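Long-range contacts in esterase (PDB 1QLW), which is an esterase of the alpha/beta hydrolase fold, cleaving carboxylic esters, probably through a serine-histidine-acid triad: residues A[83-88]-A[302-307]; A[75-80]-A[297-302]; A[221-226]-A[244-249]; A[199-204]-A[225-230]. One frame throughout, in Å; residues are numbered along the deposited sequence.

Contact 1 of 4, residues A[83-88]-A[302-307]; sequences DGRMGW and QDRNNL
The loop bearing Arg-85 and Met-86 passes a type I beta turn running from Asp-303 to Asn-306, with the CA atoms of Gly-87 and Gln-302 6.6 Å apart, so that the bridging falls to side chains. Arg-85 does most of it. Its chain bends at chi3 (-71°) and brings the guanidinium over CA of Arg-304, while NH2 bonds to O of Gln-302 at 2.9 Å and NH1 to O of Asp-303 at 3.0 Å. Both donors stand above these carbonyl planes; the backbone N of Asn-306 meets the Asp-303 oxygen from the opposite face. On the side of the guanidinium away from the turn, NE of Arg-85 forms a salt bridge with OD2 of Asp-83 (2.8 Å), whose OD1 is also held by Thr-81. A leucine in place of Arg-85 would probably strip the Gln-302 and Asp-303 carbonyls of these donors and leave Asp-83 without its charge partner.

Asn-306 supplies the second link. Its ND2 donates almost straight to O of Met-86 (3.1 Å, 166°) in the carbonyl plane, besides bonding to Met-301 O, and a water joins Met-86 O to OD1. At the edge of the indole, NE1 of Trp-88 donates to O of Asn-306 at 2.8 Å, from above that carbonyl's plane. Main-chain oxygens of Met-86, Gln-302, Asp-303 and Asn-306 thus each receive a side-chain N-H, which is likely to hold the two segments in place.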
loop_
_atom_site.group_PDB
_atom_site.type_symbol
_atom_site.label_atom_id
_atom_site.label_comp_id
_atom_site.label_asym_id
_atom_site.label_seq_id
_atom_site.Cartn_x
_atom_site.Cartn_y
_atom_site.Cartn_z
ATOM N N ASP A 83 4.724 -17.600 -0.135
ATOM C CA ASP A 83 4.441 -18.845 -0.817
ATOM C C ASP A 83 2.963 -19.103 -1.048
ATOM O O ASP A 83 2.593 -20.217 -1.443
ATOM C CB ASP A 83 5.100 -20.032 -0.125
ATOM C CG ASP A 83 4.585 -20.277 1.275
ATOM O OD1 ASP A 83 4.369 -19.308 2.033
ATOM O OD2 ASP A 83 4.409 -21.466 1.623
ATOM N N GLY A 84 2.111 -18.109 -0.851
ATOM C CA GLY A 84 0.725 -18.191 -1.271
ATOM C C GLY A 84 -0.272 -18.662 -0.246
ATOM O O GLY A 84 -1.430 -18.914 -0.613
ATOM N N ARG A 85 0.106 -18.785 1.011
ATOM C CA ARG A 85 -0.783 -19.281 2.042
ATOM C C ARG A 85 -1.486 -18.130 2.759
ATOM O O ARG A 85 -1.113 -16.964 2.707
ATOM C CB ARG A 85 0.008 -20.123 3.051
ATOM C CG ARG A 85 0.513 -21.432 2.462
ATOM C CD ARG A 85 1.316 -22.223 3.481
ATOM N NE ARG A 85 2.600 -21.561 3.734
ATOM C CZ ARG A 85 2.894 -20.870 4.826
ATOM N NH1 ARG A 85 2.126 -20.850 5.904
ATOM N NH2 ARG A 85 4.053 -20.217 4.834
ATOM N N MET A 86 -2.507 -18.505 3.513
ATOM C CA MET A 86 -3.251 -17.566 4.334
ATOM C C MET A 86 -2.314 -16.891 5.340
ATOM O O MET A 86 -1.505 -17.534 6.020
ATOM C CB MET A 86 -4.335 -18.349 5.099
ATOM C CG MET A 86 -5.315 -17.442 5.816
ATOM S SD MET A 86 -6.570 -18.367 6.712
ATOM C CE MET A 86 -7.432 -19.167 5.353
ATOM N N GLY A 87 -2.450 -15.585 5.421
ATOM C CA GLY A 87 -1.684 -14.799 6.384
ATOM C C GLY A 87 -2.518 -14.553 7.642
ATOM O O GLY A 87 -3.681 -14.933 7.775
ATOM N N TRP A 88 -1.885 -13.826 8.569
ATOM C CA TRP A 88 -2.544 -13.532 9.826
ATOM C C TRP A 88 -3.714 -12.584 9.660
ATOM O O TRP A 88 -4.684 -12.697 10.421
ATOM C CB TRP A 88 -1.576 -12.975 10.858
ATOM C CG TRP A 88 -0.654 -13.977 11.479
ATOM C CD1 TRP A 88 -0.497 -15.300 11.180
ATOM C CD2 TRP A 88 0.280 -13.700 12.524
ATOM N NE1 TRP A 88 0.471 -15.865 11.971
ATOM C CE2 TRP A 88 0.952 -14.900 12.828
ATOM C CE3 TRP A 88 0.604 -12.552 13.265
ATOM C CZ2 TRP A 88 1.946 -14.985 13.798
ATOM C CZ3 TRP A 88 1.595 -12.653 14.230
ATOM C CH2 TRP A 88 2.254 -13.861 14.488
ATOM N N GLN A 302 4.742 -15.396 8.552
ATOM C CA GLN A 302 4.814 -15.937 7.207
ATOM C C GLN A 302 5.326 -17.385 7.168
ATOM O O GLN A 302 5.359 -18.002 6.095
ATOM C CB GLN A 302 5.747 -15.090 6.322
ATOM C CG GLN A 302 5.230 -13.666 6.152
ATOM C CD GLN A 302 6.149 -12.782 5.343
ATOM O OE1 GLN A 302 7.220 -13.196 4.909
ATOM N NE2 GLN A 302 5.700 -11.542 5.169
ATOM N N ASP A 303 5.756 -17.906 8.308
ATOM C CA ASP A 303 6.349 -19.225 8.402
ATOM C C ASP A 303 5.331 -20.313 8.089
ATOM O O ASP A 303 4.114 -20.096 8.075
ATOM C CB ASP A 303 6.971 -19.397 9.790
ATOM C CG ASP A 303 8.348 -18.778 10.003
ATOM O OD1 ASP A 303 8.967 -18.324 9.031
ATOM O OD2 ASP A 303 8.757 -18.777 11.192
ATOM N N ARG A 304 5.818 -21.537 7.855
ATOM C CA ARG A 304 4.952 -22.646 7.480
ATOM C C ARG A 304 3.967 -23.013 8.582
ATOM O O ARG A 304 2.892 -23.537 8.298
ATOM C CB ARG A 304 5.799 -23.837 7.039
ATOM C CG ARG A 304 6.507 -23.603 5.713
ATOM C CD ARG A 304 7.290 -24.834 5.266
ATOM N NE ARG A 304 8.340 -25.220 6.187
ATOM C CZ ARG A 304 8.340 -26.167 7.112
ATOM N NH1 ARG A 304 7.291 -26.957 7.303
ATOM N NH2 ARG A 304 9.433 -26.344 7.840
ATOM N N ASN A 305 4.330 -22.794 9.838
ATOM C CA ASN A 305 3.461 -23.030 10.981
ATOM C C ASN A 305 2.888 -21.697 11.475
ATOM O O ASN A 305 2.517 -21.589 12.645
ATOM C CB ASN A 305 4.212 -23.752 12.105
ATOM C CG ASN A 305 5.246 -22.853 12.725
ATOM O OD1 ASN A 305 5.748 -21.919 12.094
ATOM N ND2 ASN A 305 5.599 -23.088 13.980
ATOM N N ASN A 306 2.661 -20.736 10.570
ATOM C CA ASN A 306 2.167 -19.440 11.014
ATOM C C ASN A 306 0.822 -19.521 11.693
ATOM O O ASN A 306 0.560 -18.651 12.547
ATOM C CB ASN A 306 2.172 -18.422 9.884
ATOM C CG ASN A 306 1.179 -18.666 8.774
ATOM O OD1 ASN A 306 0.795 -19.802 8.501
ATOM N ND2 ASN A 306 0.777 -17.581 8.107
ATOM N N LEU A 307 -0.050 -20.456 11.353
ATOM C CA LEU A 307 -1.362 -20.511 12.007
ATOM C C LEU A 307 -1.263 -21.132 13.394
ATOM O O LEU A 307 -2.063 -20.788 14.274
ATOM C CB LEU A 307 -2.393 -21.216 11.130
ATOM C CG LEU A 307 -2.526 -20.645 9.713
ATOM C CD1 LEU A 307 -3.713 -21.273 9.010
ATOM C CD2 LEU A 307 -2.665 -19.129 9.718
HETATM O O HOH W 1 0.203 -23.105 6.667
HETATM O O HOH W 2 -1.057 -20.216 6.451
#

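Contact 2 of 4, residues A[75-80]-A[297-302]; sequences GMTWET and SHMMMQ
The short 3-10 segment 75-78, in the loop between strand 65-68 and helix 88-94, presents Thr-77 and Trp-78 to Met-301 and Gln-302. Met-301 has its CG between the backbone N and the carbonyl carbon (chi1 70°), and further bends at chi2 and chi3 curl the chain against the indole. There its CE comes 3.7 Å from Trp-78 CZ3, and SD stands 5.2 Å from the centroid of the six-membered ring, an oblique Met-aromatic contact. The methyl CG2 of Thr-77 lies above the centre of the Trp-78 ring and also touches Met-301 SD, at 3.9 Å. The partner segment, 297-302, carries His-298, which bonds through ND1 to Glu-230 and has NE2 close to Ser-206, a layout consistent with the catalytic triad of an alpha/beta hydrolase. An ST turn at Ser-297 opens the segment. At its other end the extended side chain of Gln-302 sends NE2 to O of Thr-77 at 3.2 Å, the bond straight (178°) and on a carbonyl lone pair. A leucine at Gln-302 would probably leave the Thr-77 carbonyl without this donor and segments 75-80 and 297-302 without their hydrogen bond. Glu-79 forms salt bridges with Arg-53 and Arg-109 of the second subunit.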
loop_
_atom_site.group_PDB
_atom_site.type_symbol
_atom_site.label_atom_id
_atom_site.label_comp_id
_atom_site.label_asym_id
_atom_site.label_seq_id
_atom_site.Cartn_x
_atom_site.Cartn_y
_atom_site.Cartn_z
ATOM N N GLY A 75 2.363 -3.209 5.131
ATOM C CA GLY A 75 1.281 -4.035 5.655
ATOM C C GLY A 75 1.093 -5.325 4.892
ATOM O O GLY A 75 0.433 -6.252 5.392
ATOM N N MET A 76 1.677 -5.449 3.688
ATOM C CA MET A 76 1.772 -6.735 3.003
ATOM C C MET A 76 2.327 -7.816 3.910
ATOM O O MET A 76 1.994 -8.997 3.697
ATOM C CB MET A 76 2.674 -6.562 1.775
ATOM C CG MET A 76 3.001 -7.840 1.033
ATOM S SD MET A 76 1.557 -8.577 0.239
ATOM C CE MET A 76 2.230 -10.136 -0.328
ATOM N N THR A 77 3.141 -7.495 4.902
ATOM C CA THR A 77 3.683 -8.449 5.860
ATOM C C THR A 77 2.616 -9.462 6.281
ATOM O O THR A 77 2.944 -10.647 6.424
ATOM C CB THR A 77 4.147 -7.701 7.127
ATOM O OG1 THR A 77 5.299 -6.905 6.845
ATOM C CG2 THR A 77 4.520 -8.655 8.262
ATOM N N TRP A 78 1.419 -8.976 6.565
ATOM C CA TRP A 78 0.357 -9.741 7.182
ATOM C C TRP A 78 -0.618 -10.376 6.217
ATOM O O TRP A 78 -1.555 -11.049 6.654
ATOM C CB TRP A 78 -0.424 -8.825 8.137
ATOM C CG TRP A 78 0.435 -7.958 9.009
ATOM C CD1 TRP A 78 0.673 -6.621 8.833
ATOM C CD2 TRP A 78 1.183 -8.357 10.161
ATOM N NE1 TRP A 78 1.520 -6.161 9.804
ATOM C CE2 TRP A 78 1.849 -7.202 10.633
ATOM C CE3 TRP A 78 1.357 -9.564 10.846
ATOM C CZ2 TRP A 78 2.662 -7.236 11.766
ATOM C CZ3 TRP A 78 2.164 -9.590 11.960
ATOM C CH2 TRP A 78 2.799 -8.432 12.420
ATOM N N GLU A 79 -0.464 -10.075 4.924
ATOM C CA GLU A 79 -1.387 -10.524 3.880
ATOM C C GLU A 79 -0.989 -11.913 3.428
ATOM O O GLU A 79 -0.369 -12.656 4.204
ATOM C CB GLU A 79 -1.430 -9.441 2.779
ATOM C CG GLU A 79 -1.985 -8.125 3.332
ATOM C CD GLU A 79 -2.126 -7.006 2.335
ATOM O OE1 GLU A 79 -1.629 -7.110 1.192
ATOM O OE2 GLU A 79 -2.693 -5.955 2.716
ATOM N N THR A 80 -1.301 -12.349 2.216
ATOM C CA THR A 80 -0.902 -13.677 1.766
ATOM C C THR A 80 0.595 -13.852 1.972
ATOM O O THR A 80 1.382 -12.956 1.661
ATOM C CB THR A 80 -1.200 -13.796 0.272
ATOM O OG1 THR A 80 -2.546 -13.352 0.032
ATOM C CG2 THR A 80 -0.950 -15.182 -0.272
ATOM N N SER A 297 11.334 -18.384 12.230
ATOM C CA SER A 297 12.194 -17.287 11.832
ATOM C C SER A 297 11.674 -15.986 12.432
ATOM O O SER A 297 10.633 -15.929 13.101
ATOM C CB SER A 297 12.216 -17.166 10.311
ATOM O OG SER A 297 11.010 -16.605 9.797
ATOM N N HIS A 298 12.364 -14.890 12.098
ATOM C CA HIS A 298 11.843 -13.579 12.488
ATOM C C HIS A 298 10.517 -13.255 11.802
ATOM O O HIS A 298 9.712 -12.493 12.327
ATOM C CB HIS A 298 12.880 -12.529 12.094
ATOM C CG HIS A 298 12.524 -11.133 12.448
ATOM N ND1 HIS A 298 12.286 -10.724 13.748
ATOM C CD2 HIS A 298 12.374 -10.028 11.683
ATOM C CE1 HIS A 298 11.991 -9.432 13.738
ATOM N NE2 HIS A 298 12.083 -8.973 12.494
ATOM N N MET A 299 10.307 -13.820 10.617
ATOM C CA MET A 299 9.095 -13.620 9.842
ATOM C C MET A 299 8.062 -14.685 10.189
ATOM O O MET A 299 7.439 -15.298 9.310
ATOM C CB MET A 299 9.423 -13.618 8.350
ATOM C CG MET A 299 10.378 -12.528 7.922
ATOM S SD MET A 299 9.829 -10.855 8.215
ATOM C CE MET A 299 8.343 -10.784 7.225
ATOM N N MET A 300 7.812 -14.867 11.489
ATOM C CA MET A 300 7.019 -16.020 11.933
ATOM C C MET A 300 5.566 -15.956 11.473
ATOM O O MET A 300 4.907 -16.994 11.377
ATOM C CB MET A 300 7.128 -16.205 13.437
ATOM C CG MET A 300 6.484 -15.074 14.222
ATOM S SD MET A 300 6.638 -15.337 16.015
ATOM C CE MET A 300 8.412 -15.074 16.196
ATOM N N MET A 301 5.046 -14.762 11.187
ATOM C CA MET A 301 3.709 -14.610 10.633
ATOM C C MET A 301 3.609 -15.135 9.205
ATOM O O MET A 301 2.506 -15.339 8.694
ATOM C CB MET A 301 3.219 -13.167 10.706
ATOM C CG MET A 301 3.894 -12.162 9.788
ATOM S SD MET A 301 5.653 -11.853 10.082
ATOM C CE MET A 301 5.530 -11.013 11.684
ATOM N N GLN A 302 4.742 -15.396 8.552
ATOM C CA GLN A 302 4.814 -15.937 7.207
ATOM C C GLN A 302 5.326 -17.385 7.168
ATOM O O GLN A 302 5.359 -18.002 6.095
ATOM C CB GLN A 302 5.747 -15.090 6.322
ATOM C CG GLN A 302 5.230 -13.666 6.152
ATOM C CD GLN A 302 6.149 -12.782 5.343
ATOM O OE1 GLN A 302 7.220 -13.196 4.909
ATOM N NE2 GLN A 302 5.700 -11.542 5.169
#

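Contact 3 of 4, residues A[221-226]-A[244-249]; sequences KGITAI and TSIPVL
Ile-226 pairs with Val-248 in parallel register where strands 223-229 and 248-252 come together in the central sheet. Ile-226 bonds to the residues on either side of Val-248: its N donates to Pro-247 O at 3.0 Å, and its O accepts from Leu-249 N at 2.9 Å. Weaker CA-H...O contacts run beside them, from Ala-225 CA to Pro-247 O and from Val-248 CA to Ile-226 O.

Apolar packing gathers on Ile-246. With CG1 anti to the carbonyl carbon (chi1 -62°), its CG2 is turned onto the neighbouring strand, 3.8 Å from Ala-225 CA and 3.9 Å from Ile-226 CG1, and it also meets Ile-223 CG2 at 4.1 Å. Ile-223 and Ile-226 rest in turn on helix 211-218, and Val-248 on helix 263-278. Pro-247 and Leu-249 lie against Trp-316 of helix 306-319.

Water takes part too. Pro-247 has no N-H to offer, and its CD abuts Thr-224 O at 3.4 Å; a water donates both to that oxygen, at 3.0 Å, and to Ser-245 O. Next to the Ile-226/Val-248 pair, then, where Pro-247 cannot donate, a water supplies the hydrogen bond to Thr-224 O and the Ile-246 methyl packs on the strand.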
loop_
_atom_site.group_PDB
_atom_site.type_symbol
_atom_site.label_atom_id
_atom_site.label_comp_id
_atom_site.label_asym_id
_atom_site.label_seq_id
_atom_site.Cartn_x
_atom_site.Cartn_y
_atom_site.Cartn_z
ATOM N N LYS A 221 -5.219 5.665 26.483
ATOM C CA LYS A 221 -6.607 5.533 26.082
ATOM C C LYS A 221 -6.780 4.672 24.840
ATOM O O LYS A 221 -6.155 4.871 23.812
ATOM C CB LYS A 221 -7.238 6.904 25.848
ATOM C CG LYS A 221 -8.723 6.872 25.517
ATOM C CD LYS A 221 -9.324 8.269 25.544
ATOM C CE LYS A 221 -10.826 8.206 25.320
ATOM N NZ LYS A 221 -11.438 7.068 26.061
ATOM N N GLY A 222 -7.660 3.695 24.962
ATOM C CA GLY A 222 -8.013 2.819 23.853
ATOM C C GLY A 222 -7.059 1.669 23.598
ATOM O O GLY A 222 -7.275 0.912 22.637
ATOM N N ILE A 223 -6.014 1.512 24.417
ATOM C CA ILE A 223 -5.057 0.433 24.203
ATOM C C ILE A 223 -5.419 -0.726 25.110
ATOM O O ILE A 223 -5.201 -0.682 26.327
ATOM C CB ILE A 223 -3.611 0.885 24.433
ATOM C CG1 ILE A 223 -3.341 2.091 23.534
ATOM C CG2 ILE A 223 -2.638 -0.260 24.176
ATOM C CD1 ILE A 223 -1.979 2.697 23.676
ATOM N N THR A 224 -5.975 -1.781 24.550
ATOM C CA THR A 224 -6.519 -2.878 25.344
ATOM C C THR A 224 -5.448 -3.863 25.757
ATOM O O THR A 224 -5.475 -4.367 26.881
ATOM C CB THR A 224 -7.608 -3.577 24.493
ATOM O OG1 THR A 224 -8.547 -2.598 24.035
ATOM C CG2 THR A 224 -8.297 -4.674 25.272
ATOM N N ALA A 225 -4.532 -4.139 24.858
ATOM C CA ALA A 225 -3.467 -5.090 25.079
ATOM C C ALA A 225 -2.404 -4.851 24.007
ATOM O O ALA A 225 -2.703 -4.230 22.984
ATOM C CB ALA A 225 -3.962 -6.531 24.988
ATOM N N ILE A 226 -1.199 -5.332 24.261
ATOM C CA ILE A 226 -0.096 -5.201 23.318
ATOM C C ILE A 226 0.519 -6.567 23.075
ATOM O O ILE A 226 0.837 -7.260 24.039
ATOM C CB ILE A 226 0.972 -4.212 23.819
ATOM C CG1 ILE A 226 0.384 -2.816 23.990
ATOM C CG2 ILE A 226 2.208 -4.244 22.945
ATOM C CD1 ILE A 226 1.273 -1.853 24.728
ATOM N N THR A 244 1.108 -0.858 33.599
ATOM C CA THR A 244 0.665 -1.964 34.454
ATOM C C THR A 244 -0.786 -2.365 34.268
ATOM O O THR A 244 -1.173 -3.413 34.812
ATOM C CB THR A 244 0.936 -1.683 35.942
ATOM O OG1 THR A 244 0.375 -0.415 36.267
ATOM C CG2 THR A 244 2.432 -1.674 36.193
ATOM N N SER A 245 -1.617 -1.594 33.580
ATOM C CA SER A 245 -2.991 -1.990 33.343
ATOM C C SER A 245 -3.186 -2.522 31.929
ATOM O O SER A 245 -4.325 -2.847 31.580
ATOM C CB SER A 245 -3.959 -0.824 33.588
ATOM O OG SER A 245 -4.111 -0.655 34.992
ATOM N N ILE A 246 -2.128 -2.651 31.140
ATOM C CA ILE A 246 -2.258 -3.144 29.765
ATOM C C ILE A 246 -1.547 -4.484 29.666
ATOM O O ILE A 246 -0.316 -4.508 29.774
ATOM C CB ILE A 246 -1.623 -2.140 28.780
ATOM C CG1 ILE A 246 -2.345 -0.792 28.829
ATOM C CG2 ILE A 246 -1.656 -2.677 27.358
ATOM C CD1 ILE A 246 -1.596 0.338 28.163
ATOM N N PRO A 247 -2.241 -5.586 29.463
ATOM C CA PRO A 247 -1.561 -6.882 29.329
ATOM C C PRO A 247 -0.638 -6.851 28.120
ATOM O O PRO A 247 -0.981 -6.300 27.070
ATOM C CB PRO A 247 -2.687 -7.887 29.207
ATOM C CG PRO A 247 -3.903 -7.205 29.740
ATOM C CD PRO A 247 -3.706 -5.740 29.406
ATOM N N VAL A 248 0.515 -7.506 28.275
ATOM C CA VAL A 248 1.545 -7.545 27.255
ATOM C C VAL A 248 2.035 -8.957 26.972
ATOM O O VAL A 248 2.326 -9.714 27.884
ATOM C CB VAL A 248 2.771 -6.712 27.696
ATOM C CG1 VAL A 248 3.939 -6.842 26.734
ATOM C CG2 VAL A 248 2.406 -5.254 27.936
ATOM N N LEU A 249 2.129 -9.257 25.667
ATOM C CA LEU A 249 2.705 -10.495 25.191
ATOM C C LEU A 249 3.857 -10.173 24.245
ATOM O O LEU A 249 3.637 -9.418 23.294
ATOM C CB LEU A 249 1.662 -11.334 24.444
ATOM C CG LEU A 249 2.173 -12.648 23.859
ATOM C CD1 LEU A 249 2.576 -13.634 24.947
ATOM C CD2 LEU A 249 1.113 -13.282 22.964
HETATM O O HOH W 3 -6.193 -2.640 29.169
#

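Contact 4 of 4, residues A[199-204]-A[225-230]; sequences GTVLLS and AIVSVE
Leu-203 and Val-227 meet because each holds a branch anti to its backbone N, CG of the leucine (chi1 -170°) and CG1 of the valine (178°); the side chains then lie alongside each other, pointing the same way, with Leu-203 CG 3.9 Å from Val-227 CB. The next pair differs: OG of Ser-204 sits between its N and carbonyl carbon, that of Ser-228 anti to N, and the two hydroxyl oxygens approach to 3.5 Å. Both also reach the carbonyl of Gly-209, Ser-204 by a weak bond.

Strands 200-205 and 223-229 are joined through helix 211-218 as a beta-alpha-beta crossover, and run parallel here at 9° with their axes 4.7 Å apart. Four backbone bonds lace them: Leu-202 N to Ala-225 O, Val-227 N to Leu-202 O (2.9 Å), Ser-204 N to Val-227 O (2.9 Å), and Val-229 N to Ser-204 O (2.8 Å). At the start of the ladder the buried N of Ala-225 has no partner; Thr-200 O, 3.9 Å away, is instead bonded by the N of Thr-224.

Leu-202, Ser-204 and Ile-226 face Pro-212 of the crossover helix, while on the other face Val-201 and Val-227 meet Ile-317, Ile-313 and Trp-316 of helix 306-319. Beyond the last rung Glu-230, probably the acid of the triad, is held by Arg-146 and the backbone N of Gly-253.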
loop_
_atom_site.group_PDB
_atom_site.type_symbol
_atom_site.label_atom_id
_atom_site.label_comp_id
_atom_site.label_asym_id
_atom_site.label_seq_id
_atom_site.Cartn_x
_atom_site.Cartn_y
_atom_site.Cartn_z
ATOM N N GLY A 199 -10.670 1.028 21.854
ATOM C CA GLY A 199 -10.193 -0.244 22.360
ATOM C C GLY A 199 -9.704 -1.156 21.259
ATOM O O GLY A 199 -10.501 -1.729 20.513
ATOM N N THR A 200 -8.398 -1.307 21.148
ATOM C CA THR A 200 -7.799 -2.192 20.166
ATOM C C THR A 200 -6.589 -2.875 20.782
ATOM O O THR A 200 -5.930 -2.348 21.689
ATOM C CB THR A 200 -7.379 -1.411 18.889
ATOM O OG1 THR A 200 -6.844 -2.295 17.897
ATOM C CG2 THR A 200 -6.350 -0.326 19.159
ATOM N N VAL A 201 -6.303 -4.055 20.279
ATOM C CA VAL A 201 -5.097 -4.782 20.614
ATOM C C VAL A 201 -4.053 -4.348 19.576
ATOM O O VAL A 201 -4.272 -4.558 18.377
ATOM C CB VAL A 201 -5.284 -6.292 20.533
ATOM C CG1 VAL A 201 -3.982 -7.044 20.745
ATOM C CG2 VAL A 201 -6.359 -6.738 21.523
ATOM N N LEU A 202 -2.932 -3.786 19.997
ATOM C CA LEU A 202 -1.863 -3.382 19.094
ATOM C C LEU A 202 -0.880 -4.530 18.943
ATOM O O LEU A 202 -0.337 -4.979 19.957
ATOM C CB LEU A 202 -1.144 -2.135 19.614
ATOM C CG LEU A 202 -1.999 -0.877 19.790
ATOM C CD1 LEU A 202 -1.169 0.262 20.365
ATOM C CD2 LEU A 202 -2.682 -0.435 18.512
ATOM N N LEU A 203 -0.631 -4.963 17.717
ATOM C CA LEU A 203 0.291 -6.059 17.428
ATOM C C LEU A 203 1.368 -5.529 16.489
ATOM O O LEU A 203 1.093 -5.114 15.371
ATOM C CB LEU A 203 -0.462 -7.238 16.841
ATOM C CG LEU A 203 0.344 -8.534 16.723
ATOM C CD1 LEU A 203 -0.584 -9.734 16.713
ATOM C CD2 LEU A 203 1.238 -8.504 15.509
ATOM N N SER A 204 2.604 -5.511 16.984
ATOM C CA SER A 204 3.737 -4.954 16.257
ATOM C C SER A 204 4.836 -5.967 16.025
ATOM O O SER A 204 4.794 -7.109 16.495
ATOM C CB SER A 204 4.270 -3.725 16.976
ATOM O OG SER A 204 4.777 -4.119 18.234
ATOM N N ALA A 225 -4.532 -4.139 24.858
ATOM C CA ALA A 225 -3.467 -5.090 25.079
ATOM C C ALA A 225 -2.404 -4.851 24.007
ATOM O O ALA A 225 -2.703 -4.230 22.984
ATOM C CB ALA A 225 -3.962 -6.531 24.988
ATOM N N ILE A 226 -1.199 -5.332 24.261
ATOM C CA ILE A 226 -0.096 -5.201 23.318
ATOM C C ILE A 226 0.519 -6.567 23.075
ATOM O O ILE A 226 0.837 -7.260 24.039
ATOM C CB ILE A 226 0.972 -4.212 23.819
ATOM C CG1 ILE A 226 0.384 -2.816 23.990
ATOM C CG2 ILE A 226 2.208 -4.244 22.945
ATOM C CD1 ILE A 226 1.273 -1.853 24.728
ATOM N N VAL A 227 0.721 -6.880 21.801
ATOM C CA VAL A 227 1.448 -8.057 21.371
ATOM C C VAL A 227 2.635 -7.569 20.537
ATOM O O VAL A 227 2.411 -6.823 19.585
ATOM C CB VAL A 227 0.601 -9.045 20.565
ATOM C CG1 VAL A 227 1.428 -10.231 20.088
ATOM C CG2 VAL A 227 -0.625 -9.494 21.352
ATOM N N SER A 228 3.851 -7.947 20.895
ATOM C CA SER A 228 5.024 -7.485 20.142
ATOM C C SER A 228 5.802 -8.718 19.703
ATOM O O SER A 228 6.261 -9.481 20.553
ATOM C CB SER A 228 5.806 -6.517 21.026
ATOM O OG SER A 228 6.890 -5.873 20.426
ATOM N N VAL A 229 5.952 -8.886 18.396
ATOM C CA VAL A 229 6.671 -10.009 17.806
ATOM C C VAL A 229 8.121 -9.620 17.556
ATOM O O VAL A 229 8.372 -8.705 16.746
ATOM C CB VAL A 229 5.988 -10.455 16.505
ATOM C CG1 VAL A 229 6.773 -11.605 15.905
ATOM C CG2 VAL A 229 4.546 -10.840 16.785
ATOM N N GLU A 230 9.040 -10.249 18.276
ATOM C CA GLU A 230 10.466 -10.001 18.122
ATOM C C GLU A 230 10.805 -8.527 17.987
ATOM O O GLU A 230 11.367 -8.082 16.976
ATOM C CB GLU A 230 11.077 -10.810 16.991
ATOM C CG GLU A 230 11.000 -12.302 17.285
ATOM C CD GLU A 230 11.922 -13.163 16.481
ATOM O OE1 GLU A 230 12.603 -12.673 15.548
ATOM O OE2 GLU A 230 11.969 -14.387 16.791
#

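From the N terminus, residues 75-80 open contact 2 and residues 83-88 open contact 1; they close at 297-302 and 302-307, so the two long loops cross and share Gln-302. Within both loops lie the later strands of the sheet: contact 4 runs from 199-204 to 225-230, and contact 3 begins at 221-226, overlapping it at Ala-225 and Ile-226, before closing at 244-249. Contacts 3 and 4 thus set strand 223-229 between its two neighbours. Contact 2 reaches contact 4 by the packing of Trp-78 on Leu-203 and by a hydrogen bond. Contacts 1 and 2 pin the loop before helix 306-319 to the loop before helix 88-94.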